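Local coordinates for protein glucoamylase (Thermoanaerobacterium thermosaccharolyticum, PDB 1LF6) that hydrolyses terminal alpha-1,4-linked glucose residues one after another from the non-reducing ends of starch-type chains, releasing beta-D-glucose, at residues 74-79 / 152-157. Residues are numbered along the deposited sequence; the frame is centred on the assembly and turned at random.
Sequences EIKFIV and YLAYDP
Leu-153 lays its CD1 methyl over one face of the Phe-77 ring, 3.8 Å from CD1 to the ring centroid and 22° off the ring normal, a CH-pi contact shifted toward the rim at CE1. The edge of the same ring, near its plane, meets the carbonyl oxygen of Tyr-152. Tyr-155 turns a ring edge to its cross-strand partner Ile-75: CD1 of Tyr-155 lies 3.7 Å from CG1 of Ile-75, while CD of Pro-157 rests over one face of the tyrosine ring. On the other side of the sheet the Tyr-152 ring turns an edge to O of Ile-78. CD1 of Leu-153 bridges the Phe-77 ring and Ile-75. With CG anti to the backbone N (chi1 -177°), CD1 of Leu-153 reaches across to the other strand, 3.9 Å from CG2 of Ile-75. Ile-75, Phe-77, Leu-153 and Tyr-155 lie on one largely apolar face, and Lys-76, Ile-78, Tyr-152 and Ala-154 lie on the reverse. The strands run antiparallel, with Ile-75/Tyr-155 and Phe-77/Leu-153 as non-hydrogen-bonded pairs. Between them, Lys-76 and Ala-154 exchange two backbone bonds, N of Ala-154 to O of Lys-76 being 2.8 Å and nearly straight at 178°. Ile-78 and Tyr-152 make a second such pair, N of Ile-78 to O of Tyr-152 and N of Tyr-152 to O of Ile-78, both 2.7 Å. The extended chain of Lys-76 ends in a salt bridge with Asp-88, and the hydroxyl of Tyr-155 is hydrogen-bonded to Thr-188. These are neighbouring inner strands of an antiparallel sheet in the N-terminal beta-sandwich domain, with strand 58-63 beside 70-80 and 230-236 beside 150-157; Phe-77 packs against strand 118-126 of the other sheet, while helix 209-216 covers Ile-78, Tyr-152 and Ala-154 on the reverse.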
ATOM      1  N   GLU A  74       5.223   1.116  16.426  1.00 25.71           N
ATOM      2  CA  GLU A  74       6.516   1.762  16.242  1.00 27.76           C
ATOM      3  C   GLU A  74       7.628   1.169  17.098  1.00 28.41           C
ATOM      4  O   GLU A  74       7.382   0.459  18.071  1.00 26.67           O
ATOM      5  CB  GLU A  74       6.443   3.245  16.592  1.00 29.88           C
ATOM      6  CG  GLU A  74       5.714   4.126  15.617  1.00 34.29           C
ATOM      7  CD  GLU A  74       5.972   5.586  15.917  1.00 37.46           C
ATOM      8  OE1 GLU A  74       5.774   5.985  17.086  1.00 36.11           O
ATOM      9  OE2 GLU A  74       6.376   6.329  14.991  1.00 38.10           O
ATOM     10  N   ILE A  75       8.856   1.491  16.709  1.00 29.29           N
ATOM     11  CA  ILE A  75      10.067   1.090  17.416  1.00 29.87           C
ATOM     12  C   ILE A  75      10.996   2.265  17.141  1.00 30.23           C
ATOM     13  O   ILE A  75      11.540   2.390  16.042  1.00 29.57           O
ATOM     14  CB  ILE A  75      10.702  -0.192  16.840  1.00 31.44           C
ATOM     15  CG1 ILE A  75       9.715  -1.356  16.915  1.00 31.80           C
ATOM     16  CG2 ILE A  75      11.951  -0.545  17.643  1.00 32.05           C
ATOM     17  CD1 ILE A  75      10.232  -2.645  16.286  1.00 31.65           C
ATOM     18  N   LYS A  76      11.155   3.140  18.130  1.00 29.17           N
ATOM     19  CA  LYS A  76      11.988   4.321  17.960  1.00 28.63           C
ATOM     20  C   LYS A  76      12.977   4.552  19.094  1.00 29.72           C
ATOM     21  O   LYS A  76      12.879   3.947  20.167  1.00 30.00           O
ATOM     22  CB  LYS A  76      11.098   5.557  17.820  1.00 28.59           C
ATOM     23  CG  LYS A  76      10.306   5.872  19.085  1.00 26.59           C
ATOM     24  CD  LYS A  76       9.348   7.031  18.879  1.00 25.14           C
ATOM     25  CE  LYS A  76       8.514   7.273  20.131  1.00 22.37           C
ATOM     26  NZ  LYS A  76       7.565   8.404  19.954  1.00 17.68           N
ATOM     27  N   PHE A  77      13.931   5.442  18.841  1.00 28.43           N
ATOM     28  CA  PHE A  77      14.943   5.787  19.829  1.00 30.54           C
ATOM     29  C   PHE A  77      14.654   7.142  20.452  1.00 31.07           C
ATOM     30  O   PHE A  77      14.158   8.052  19.782  1.00 29.52           O
ATOM     31  CB  PHE A  77      16.333   5.829  19.187  1.00 28.10           C
ATOM     32  CG  PHE A  77      16.958   4.479  19.006  1.00 29.08           C
ATOM     33  CD1 PHE A  77      17.302   3.708  20.112  1.00 27.72           C
ATOM     34  CD2 PHE A  77      17.196   3.974  17.734  1.00 25.97           C
ATOM     35  CE1 PHE A  77      17.874   2.452  19.952  1.00 26.12           C
ATOM     36  CE2 PHE A  77      17.767   2.722  17.567  1.00 26.94           C
ATOM     37  CZ  PHE A  77      18.108   1.957  18.678  1.00 27.18           C
ATOM     38  N   ILE A  78      14.962   7.258  21.740  1.00 32.12           N
ATOM     39  CA  ILE A  78      14.788   8.507  22.468  1.00 34.64           C
ATOM     40  C   ILE A  78      16.135   8.797  23.118  1.00 35.36           C
ATOM     41  O   ILE A  78      16.718   7.924  23.764  1.00 35.17           O
ATOM     42  CB  ILE A  78      13.718   8.395  23.578  1.00 35.07           C
ATOM     43  CG1 ILE A  78      12.403   7.882  22.990  1.00 34.88           C
ATOM     44  CG2 ILE A  78      13.505   9.761  24.225  1.00 34.11           C
ATOM     45  CD1 ILE A  78      11.837   8.762  21.886  1.00 35.58           C
ATOM     46  N   VAL A  79      16.634  10.014  22.935  1.00 35.99           N
ATOM     47  CA  VAL A  79      17.923  10.386  23.505  1.00 38.76           C
ATOM     48  C   VAL A  79      17.808  11.588  24.430  1.00 39.43           C
ATOM     49  O   VAL A  79      16.977  12.470  24.222  1.00 39.42           O
ATOM     50  CB  VAL A  79      18.957  10.703  22.396  1.00 39.98           C
ATOM     51  CG1 VAL A  79      18.366  11.676  21.406  1.00 41.23           C
ATOM     52  CG2 VAL A  79      20.222  11.290  23.004  1.00 39.55           C
ATOM     53  N   TYR A 152      17.616   5.526  24.701  1.00 34.73           N
ATOM     54  CA  TYR A 152      16.544   4.618  25.081  1.00 33.42           C
ATOM     55  C   TYR A 152      15.744   4.158  23.868  1.00 31.69           C
ATOM     56  O   TYR A 152      15.544   4.911  22.915  1.00 30.62           O
ATOM     57  CB  TYR A 152      15.609   5.287  26.095  1.00 35.29           C
ATOM     58  CG  TYR A 152      16.327   5.918  27.271  1.00 37.14           C
ATOM     59  CD1 TYR A 152      16.847   7.209  27.183  1.00 36.98           C
ATOM     60  CD2 TYR A 152      16.502   5.217  28.466  1.00 37.36           C
ATOM     61  CE1 TYR A 152      17.524   7.787  28.254  1.00 37.05           C
ATOM     62  CE2 TYR A 152      17.180   5.785  29.543  1.00 37.22           C
ATOM     63  CZ  TYR A 152      17.689   7.071  29.428  1.00 38.10           C
ATOM     64  OH  TYR A 152      18.371   7.637  30.484  1.00 38.10           O
ATOM     65  N   LEU A 153      15.293   2.910  23.921  1.00 31.09           N
ATOM     66  CA  LEU A 153      14.510   2.312  22.849  1.00 30.48           C
ATOM     67  C   LEU A 153      13.079   2.126  23.339  1.00 29.29           C
ATOM     68  O   LEU A 153      12.855   1.550  24.406  1.00 29.37           O
ATOM     69  CB  LEU A 153      15.106   0.955  22.461  1.00 31.40           C
ATOM     70  CG  LEU A 153      14.458   0.204  21.292  1.00 32.60           C
ATOM     71  CD1 LEU A 153      14.618   1.020  20.021  1.00 34.46           C
ATOM     72  CD2 LEU A 153      15.107  -1.165  21.129  1.00 32.92           C
ATOM     73  N   ALA A 154      12.115   2.615  22.564  1.00 28.12           N
ATOM     74  CA  ALA A 154      10.703   2.496  22.925  1.00 27.68           C
ATOM     75  C   ALA A 154       9.965   1.649  21.898  1.00 27.63           C
ATOM     76  O   ALA A 154       9.793   2.054  20.749  1.00 28.33           O
ATOM     77  CB  ALA A 154      10.066   3.876  23.023  1.00 26.51           C
ATOM     78  N   TYR A 155       9.544   0.464  22.325  1.00 28.25           N
ATOM     79  CA  TYR A 155       8.824  -0.472  21.474  1.00 28.85           C
ATOM     80  C   TYR A 155       7.338  -0.433  21.815  1.00 30.05           C
ATOM     81  O   TYR A 155       6.959  -0.668  22.961  1.00 31.31           O
ATOM     82  CB  TYR A 155       9.375  -1.885  21.691  1.00 27.98           C
ATOM     83  CG  TYR A 155       8.520  -2.995  21.124  1.00 28.11           C
ATOM     84  CD1 TYR A 155       8.142  -2.998  19.783  1.00 28.48           C
ATOM     85  CD2 TYR A 155       8.094  -4.054  21.930  1.00 27.75           C
ATOM     86  CE1 TYR A 155       7.364  -4.026  19.256  1.00 27.42           C
ATOM     87  CE2 TYR A 155       7.318  -5.087  21.412  1.00 28.39           C
ATOM     88  CZ  TYR A 155       6.956  -5.065  20.073  1.00 26.75           C
ATOM     89  OH  TYR A 155       6.197  -6.087  19.556  1.00 26.72           O
ATOM     90  N   ASP A 156       6.497  -0.141  20.825  1.00 29.38           N
ATOM     91  CA  ASP A 156       5.056  -0.082  21.058  1.00 28.42           C
ATOM     92  C   ASP A 156       4.310  -1.209  20.353  1.00 28.20           C
ATOM     93  O   ASP A 156       4.009  -1.123  19.163  1.00 27.46           O
ATOM     94  CB  ASP A 156       4.493   1.259  20.593  1.00 28.85           C
ATOM     95  CG  ASP A 156       3.028   1.421  20.938  1.00 29.18           C
ATOM     96  OD1 ASP A 156       2.462   2.479  20.613  1.00 33.25           O
ATOM     97  OD2 ASP A 156       2.440   0.494  21.537  1.00 28.66           O
ATOM     98  N   PRO A 157       3.995  -2.285  21.083  1.00 27.87           N
ATOM     99  CA  PRO A 157       3.281  -3.390  20.450  1.00 28.03           C
ATOM    100  C   PRO A 157       1.778  -3.161  20.323  1.00 28.40           C
ATOM    101  O   PRO A 157       1.126  -2.683  21.257  1.00 28.37           O
ATOM    102  CB  PRO A 157       3.607  -4.565  21.362  1.00 28.30           C
ATOM    103  CG  PRO A 157       3.644  -3.922  22.707  1.00 28.43           C
ATOM    104  CD  PRO A 157       4.416  -2.644  22.450  1.00 28.00           C
TER